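Paenibacillus xanthan lyase (Paenibacillus, PDB 6F2P) cleaves the polysaccharide xanthan as a calcium-binding polysaccharide lyase, probably by the beta-elimination chemistry of family 8 lyases. Local coordinates at residues 214-219 and 365-370; 232-237 and 257-262. All coordinates share one frame; numbering follows the deposited sequence. Where two conformers were deposited one is given.

Contact 1 of 2, residues 214-219 and 365-370; sequences DGSFVQ and KQFSGM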
loop_
_atom_site.group_PDB
_atom_site.type_symbol
_atom_site.label_atom_id
_atom_site.label_comp_id
_atom_site.label_asym_id
_atom_site.label_seq_id
_atom_site.Cartn_x
_atom_site.Cartn_y
_atom_site.Cartn_z
ATOM N N ASP A 214 5.726 6.957 0.750
ATOM C CA ASP A 214 4.410 6.976 1.390
ATOM C C ASP A 214 4.511 6.965 2.914
ATOM O O ASP A 214 3.504 7.025 3.609
ATOM C CB ASP A 214 3.482 5.850 0.866
ATOM C CG ASP A 214 3.953 4.438 1.256
ATOM O OD1 ASP A 214 4.786 4.296 2.180
ATOM O OD2 ASP A 214 3.471 3.459 0.635
ATOM N N GLY A 215 5.733 6.877 3.426
ATOM C CA GLY A 215 5.956 6.914 4.860
ATOM C C GLY A 215 6.310 5.566 5.456
ATOM O O GLY A 215 6.704 5.498 6.616
ATOM N N SER A 216 6.158 4.502 4.670
ATOM C CA SER A 216 6.475 3.154 5.124
ATOM C C SER A 216 7.965 2.994 5.388
ATOM O O SER A 216 8.792 3.628 4.728
ATOM C CB SER A 216 6.082 2.120 4.065
ATOM O OG SER A 216 4.694 2.135 3.800
ATOM N N PHE A 217 8.296 2.141 6.353
ATOM C CA PHE A 217 9.641 1.599 6.472
ATOM C C PHE A 217 9.558 0.086 6.513
ATOM O O PHE A 217 8.804 -0.482 7.297
ATOM C CB PHE A 217 10.353 2.098 7.723
ATOM C CG PHE A 217 11.752 1.564 7.867
ATOM C CD1 PHE A 217 12.823 2.230 7.298
ATOM C CD2 PHE A 217 11.994 0.391 8.559
ATOM C CE1 PHE A 217 14.103 1.737 7.418
ATOM C CE2 PHE A 217 13.279 -0.108 8.680
ATOM C CZ PHE A 217 14.331 0.569 8.109
ATOM N N VAL A 218 10.349 -0.563 5.671
ATOM C CA VAL A 218 10.395 -2.012 5.636
ATOM C C VAL A 218 11.808 -2.493 5.909
ATOM O O VAL A 218 12.768 -1.937 5.392
ATOM C CB VAL A 218 9.935 -2.543 4.266
ATOM C CG1 VAL A 218 10.265 -4.024 4.106
ATOM C CG2 VAL A 218 8.455 -2.292 4.085
ATOM N N GLN A 219 11.932 -3.528 6.727
ATOM C CA GLN A 219 13.226 -4.139 6.984
ATOM C C GLN A 219 13.007 -5.643 7.045
ATOM O O GLN A 219 11.872 -6.099 7.209
ATOM C CB GLN A 219 13.839 -3.591 8.277
ATOM C CG GLN A 219 15.278 -4.018 8.526
ATOM C CD GLN A 219 16.216 -3.713 7.363
ATOM O OE1 GLN A 219 16.674 -4.627 6.677
ATOM N NE2 GLN A 219 16.527 -2.431 7.154
ATOM N N LYS A 365 -3.804 8.459 6.881
ATOM C CA LYS A 365 -2.632 8.155 6.066
ATOM C C LYS A 365 -2.507 6.672 5.744
ATOM O O LYS A 365 -2.439 5.838 6.648
ATOM C CB LYS A 365 -1.357 8.677 6.741
ATOM C CG LYS A 365 -0.127 8.699 5.833
ATOM C CD LYS A 365 0.999 9.530 6.433
ATOM C CE LYS A 365 2.242 9.524 5.551
ATOM N NZ LYS A 365 1.964 10.093 4.197
ATOM N N GLN A 366 -2.485 6.347 4.451
ATOM C CA GLN A 366 -2.332 4.962 4.010
ATOM C C GLN A 366 -0.872 4.622 3.734
ATOM O O GLN A 366 -0.237 5.248 2.880
ATOM C CB GLN A 366 -3.145 4.690 2.748
ATOM C CG GLN A 366 -3.366 3.217 2.438
ATOM C CD GLN A 366 -4.652 2.683 3.061
ATOM O OE1 GLN A 366 -5.637 3.410 3.175
ATOM N NE2 GLN A 366 -4.642 1.417 3.480
ATOM N N PHE A 367 -0.355 3.620 4.441
ATOM C CA PHE A 367 1.017 3.174 4.253
ATOM C C PHE A 367 1.046 1.920 3.393
ATOM O O PHE A 367 1.234 0.801 3.885
ATOM C CB PHE A 367 1.684 2.948 5.610
ATOM C CG PHE A 367 1.689 4.170 6.479
ATOM C CD1 PHE A 367 2.713 5.093 6.390
ATOM C CD2 PHE A 367 0.651 4.417 7.354
ATOM C CE1 PHE A 367 2.715 6.227 7.177
ATOM C CE2 PHE A 367 0.643 5.553 8.142
ATOM C CZ PHE A 367 1.678 6.461 8.055
ATOM N N SER A 368 0.858 2.122 2.095
ATOM C CA SER A 368 0.728 1.026 1.147
ATOM C C SER A 368 1.988 0.175 1.011
ATOM O O SER A 368 1.920 -0.986 0.605
ATOM C CB SER A 368 0.342 1.589 -0.219
ATOM O OG SER A 368 -0.963 2.129 -0.170
ATOM N N GLY A 369 3.137 0.759 1.331
ATOM C CA GLY A 369 4.400 0.052 1.227
ATOM C C GLY A 369 4.629 -0.987 2.317
ATOM O O GLY A 369 5.517 -1.830 2.196
ATOM N N MET A 370 3.830 -0.937 3.379
ATOM C CA MET A 370 3.980 -1.891 4.466
ATOM C C MET A 370 2.645 -2.392 5.016
ATOM O O MET A 370 2.569 -2.831 6.167
ATOM C CB MET A 370 4.812 -1.283 5.590
ATOM C CG MET A 370 4.137 -0.123 6.274
ATOM S SD MET A 370 5.240 0.642 7.462
ATOM C CE MET A 370 4.194 1.924 8.121
HETATM O O HOH W 1 0.748 7.775 2.809
#
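The Phe367 ring turns an edge to the turn at Gly215: Gly215 C lies 3.7 Å from Phe367 CD1, with Ser216 N also near the ring plane, while Asp214 O comes in obliquely. Outside the two segments the ring meets Phe270 at about 40°. The second flat group is the Asp214 carboxylate, and both of its oxygens are used. Asp214 OD2 accepts from Gly369 N at 2.8 Å on its syn side, slightly tilted out of the plane, through a bent bond (130°). Asp214 OD1 closes an Asx turn, accepting from Ser216 N at 2.9 Å nearly along the C-O axis and from Ser216 OG at 2.7 Å on the syn side, tilted out of the carboxylate plane. With three bonds fixing its rotation, the carboxylate ties its own turn to the type I turn 367-370.

Met370 starts with CG between its backbone N and carbonyl carbon (chi1 66°) and then runs extended, a course that lays CG beside Ser216 OG and CB; Met370 SD takes a weak, 3.6 Å hydrogen bond from Phe217 N, which also donates to Asn226 OD1. At the other end one water joins Asp214 O, Lys365 NZ and Gln366 O.

The contact thus joins the lead-in to strand 217-219, the middle of a three-stranded sheet, to the end of edge strand 363-367; Phe217 turns instead to helix 229-244, touching Tyr229.

Contact 2 of 2, residues 232-237 and 257-262; sequences ELLSGI and NNVYRW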
loop_
_atom_site.group_PDB
_atom_site.type_symbol
_atom_site.label_atom_id
_atom_site.label_comp_id
_atom_site.label_asym_id
_atom_site.label_seq_id
_atom_site.Cartn_x
_atom_site.Cartn_y
_atom_site.Cartn_z
ATOM N N GLU A 232 16.192 2.950 14.887
ATOM C CA GLU A 232 17.621 3.029 15.152
ATOM C C GLU A 232 18.423 3.701 14.026
ATOM O O GLU A 232 19.414 4.372 14.303
ATOM C CB GLU A 232 18.231 1.694 15.651
ATOM C CG GLU A 232 18.451 0.589 14.628
ATOM C CD GLU A 232 18.392 -0.816 15.256
ATOM O OE1 GLU A 232 17.347 -1.183 15.845
ATOM O OE2 GLU A 232 19.387 -1.564 15.158
ATOM N N LEU A 233 17.990 3.558 12.776
ATOM C CA LEU A 233 18.616 4.310 11.691
ATOM C C LEU A 233 18.426 5.803 11.922
ATOM O O LEU A 233 19.392 6.566 11.908
ATOM C CB LEU A 233 18.034 3.939 10.334
ATOM C CG LEU A 233 18.350 2.590 9.694
ATOM C CD1 LEU A 233 17.702 2.541 8.319
ATOM C CD2 LEU A 233 19.838 2.363 9.570
ATOM N N LEU A 234 17.179 6.212 12.141
ATOM C CA LEU A 234 16.868 7.609 12.429
ATOM C C LEU A 234 17.770 8.166 13.528
ATOM O O LEU A 234 18.277 9.288 13.421
ATOM C CB LEU A 234 15.404 7.768 12.843
ATOM C CG LEU A 234 15.001 9.191 13.266
ATOM C CD1 LEU A 234 15.007 10.178 12.096
ATOM C CD2 LEU A 234 13.658 9.206 13.952
ATOM N N SER A 235 17.979 7.375 14.573
ATOM C CA SER A 235 18.768 7.827 15.714
ATOM C C SER A 235 20.215 8.108 15.339
ATOM O O SER A 235 20.703 9.224 15.523
ATOM C CB SER A 235 18.730 6.796 16.835
ATOM O OG SER A 235 19.162 7.385 18.045
ATOM N N GLY A 236 20.891 7.094 14.805
ATOM C CA GLY A 236 22.284 7.217 14.411
ATOM C C GLY A 236 22.542 8.296 13.373
ATOM O O GLY A 236 23.526 9.035 13.463
ATOM N N ILE A 237 21.661 8.387 12.382
ATOM C CA ILE A 237 21.785 9.412 11.350
ATOM C C ILE A 237 21.570 10.828 11.904
ATOM O O ILE A 237 22.337 11.746 11.607
ATOM C CB ILE A 237 20.857 9.125 10.154
ATOM C CG1 ILE A 237 21.309 7.839 9.456
ATOM C CG2 ILE A 237 20.852 10.297 9.187
ATOM C CD1 ILE A 237 20.337 7.310 8.447
ATOM N N ASN A 257 17.996 15.687 3.393
ATOM C CA ASN A 257 16.726 16.343 3.644
ATOM C C ASN A 257 15.572 15.326 3.764
ATOM O O ASN A 257 14.523 15.629 4.338
ATOM C CB ASN A 257 16.478 17.435 2.593
ATOM C CG ASN A 257 17.625 18.463 2.528
ATOM O OD1 ASN A 257 17.993 19.082 3.537
ATOM N ND2 ASN A 257 18.201 18.630 1.337
ATOM N N ASN A 258 15.793 14.112 3.261
ATOM C CA ASN A 258 14.854 13.006 3.435
ATOM C C ASN A 258 14.694 12.632 4.904
ATOM O O ASN A 258 13.606 12.228 5.348
ATOM C CB ASN A 258 15.309 11.774 2.647
ATOM C CG ASN A 258 15.400 12.035 1.156
ATOM O OD1 ASN A 258 14.932 13.064 0.668
ATOM N ND2 ASN A 258 15.990 11.094 0.421
ATOM N N VAL A 259 15.780 12.777 5.659
ATOM C CA VAL A 259 15.770 12.463 7.083
ATOM C C VAL A 259 14.801 13.384 7.821
ATOM O O VAL A 259 14.153 12.975 8.773
ATOM C CB VAL A 259 17.183 12.556 7.701
ATOM C CG1 VAL A 259 17.149 12.251 9.190
ATOM C CG2 VAL A 259 18.131 11.611 6.985
ATOM N N TYR A 260 14.688 14.628 7.372
ATOM C CA TYR A 260 13.733 15.541 7.990
ATOM C C TYR A 260 12.309 15.156 7.598
ATOM O O TYR A 260 11.408 15.176 8.431
ATOM C CB TYR A 260 14.058 16.997 7.649
ATOM C CG TYR A 260 15.448 17.373 8.102
ATOM C CD1 TYR A 260 15.680 17.821 9.392
ATOM C CD2 TYR A 260 16.538 17.228 7.251
ATOM C CE1 TYR A 260 16.957 18.131 9.818
ATOM C CE2 TYR A 260 17.818 17.535 7.671
ATOM C CZ TYR A 260 18.020 17.991 8.952
ATOM O OH TYR A 260 19.288 18.308 9.372
ATOM N N ARG A 261 12.124 14.769 6.340
ATOM C CA ARG A 261 10.826 14.319 5.873
ATOM C C ARG A 261 10.353 13.092 6.653
ATOM O O ARG A 261 9.145 12.967 6.938
ATOM C CB ARG A 261 10.847 14.006 4.369
ATOM C CG ARG A 261 11.233 15.167 3.448
ATOM C CD ARG A 261 10.668 16.509 3.897
ATOM N NE ARG A 261 9.205 16.539 3.932
ATOM C CZ ARG A 261 8.490 17.597 4.307
ATOM N NH1 ARG A 261 9.103 18.719 4.669
ATOM N NH2 ARG A 261 7.162 17.532 4.321
ATOM N N TRP A 262 11.294 12.199 6.986
ATOM C CA TRP A 262 10.970 10.955 7.706
ATOM C C TRP A 262 10.142 11.233 8.951
ATOM O O TRP A 262 9.215 10.489 9.268
ATOM C CB TRP A 262 12.226 10.180 8.113
ATOM C CG TRP A 262 13.007 9.606 6.960
ATOM C CD1 TRP A 262 12.584 9.461 5.668
ATOM C CD2 TRP A 262 14.357 9.110 6.999
ATOM N NE1 TRP A 262 13.583 8.897 4.905
ATOM C CE2 TRP A 262 14.680 8.676 5.698
ATOM C CE3 TRP A 262 15.321 8.995 8.005
ATOM C CZ2 TRP A 262 15.928 8.135 5.378
ATOM C CZ3 TRP A 262 16.558 8.450 7.686
ATOM C CH2 TRP A 262 16.849 8.030 6.386
#
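Leu234 and Ile237 of helix 229-244 meet Val259 and Trp262 of helix 256-267 in a helix-helix contact within the alpha-helical domain, which in family 8 lyases is known to fold as an alpha/alpha toroid. The short segments run obliquely, at 131° between their directions, and their axes come no nearer than 11.2 Å. That is a wide separation for packed helices, and every contact between the two is between side chains. The closest CA atoms, those of Leu234 and Val259, are 7.3 Å apart.

The tight part is the pairing of Ile237 with Val259. Ile237 points its CG2 branch, anti to the backbone N, at Val259, and the two CG2 methyls come within 3.7 Å; Val259 CG1 lies a little farther from the same isoleucine methyl. Leu234 packs more loosely. Its CB does not head for the partner helix, but with CG anti to the backbone N (chi1 176°) the branch reaches across, and Leu234 CD1 stops 4.2 Å from Val259 CG1 and 4.3 Å from Trp262 CE3. The solvent side belongs to Asn257 and Arg261, which lie on the outer side of helix 256-267 and take no part in this packing; Arg261 touches Tyr204 and Asp314 instead.

The four residues that do touch are all buried, and other elements of the domain close around them. Leu172 of helix 168-184 touches Ile237; Ser302 and Leu306 of helix 292-307 touch Leu234, and Phe211 stacks on the Trp262 ring. Against that stacked indole the isoleucine comes from the rim: Ile237 and Trp262 cross at about a right angle, and Ile237 CD1 sits near the ring plane at the edge of the six-membered ring, 4.0 Å from Trp262 CZ3.

From the N terminus the chain first reaches 214-219, runs through strand 223-224 into helix 229-244, and soon returns along helix 256-267, where contact 2 closes a short loop of 19 residues. Contact 1 closes much later, when 365-370 comes back to 214-219 after 145 intervening residues, about half of them helical. The loops therefore nest rather than cross, the loop of contact 2 lying wholly within that of contact 1. Contact 2 joins helices of the alpha-helical domain, whereas contact 1 ties that domain to strand 363-367 and the turn after it, in the super-sandwich domain. Their centres are 15 Å apart, and they touch directly where Phe217 CE1 packs 3.8 Å from Leu233 CD1.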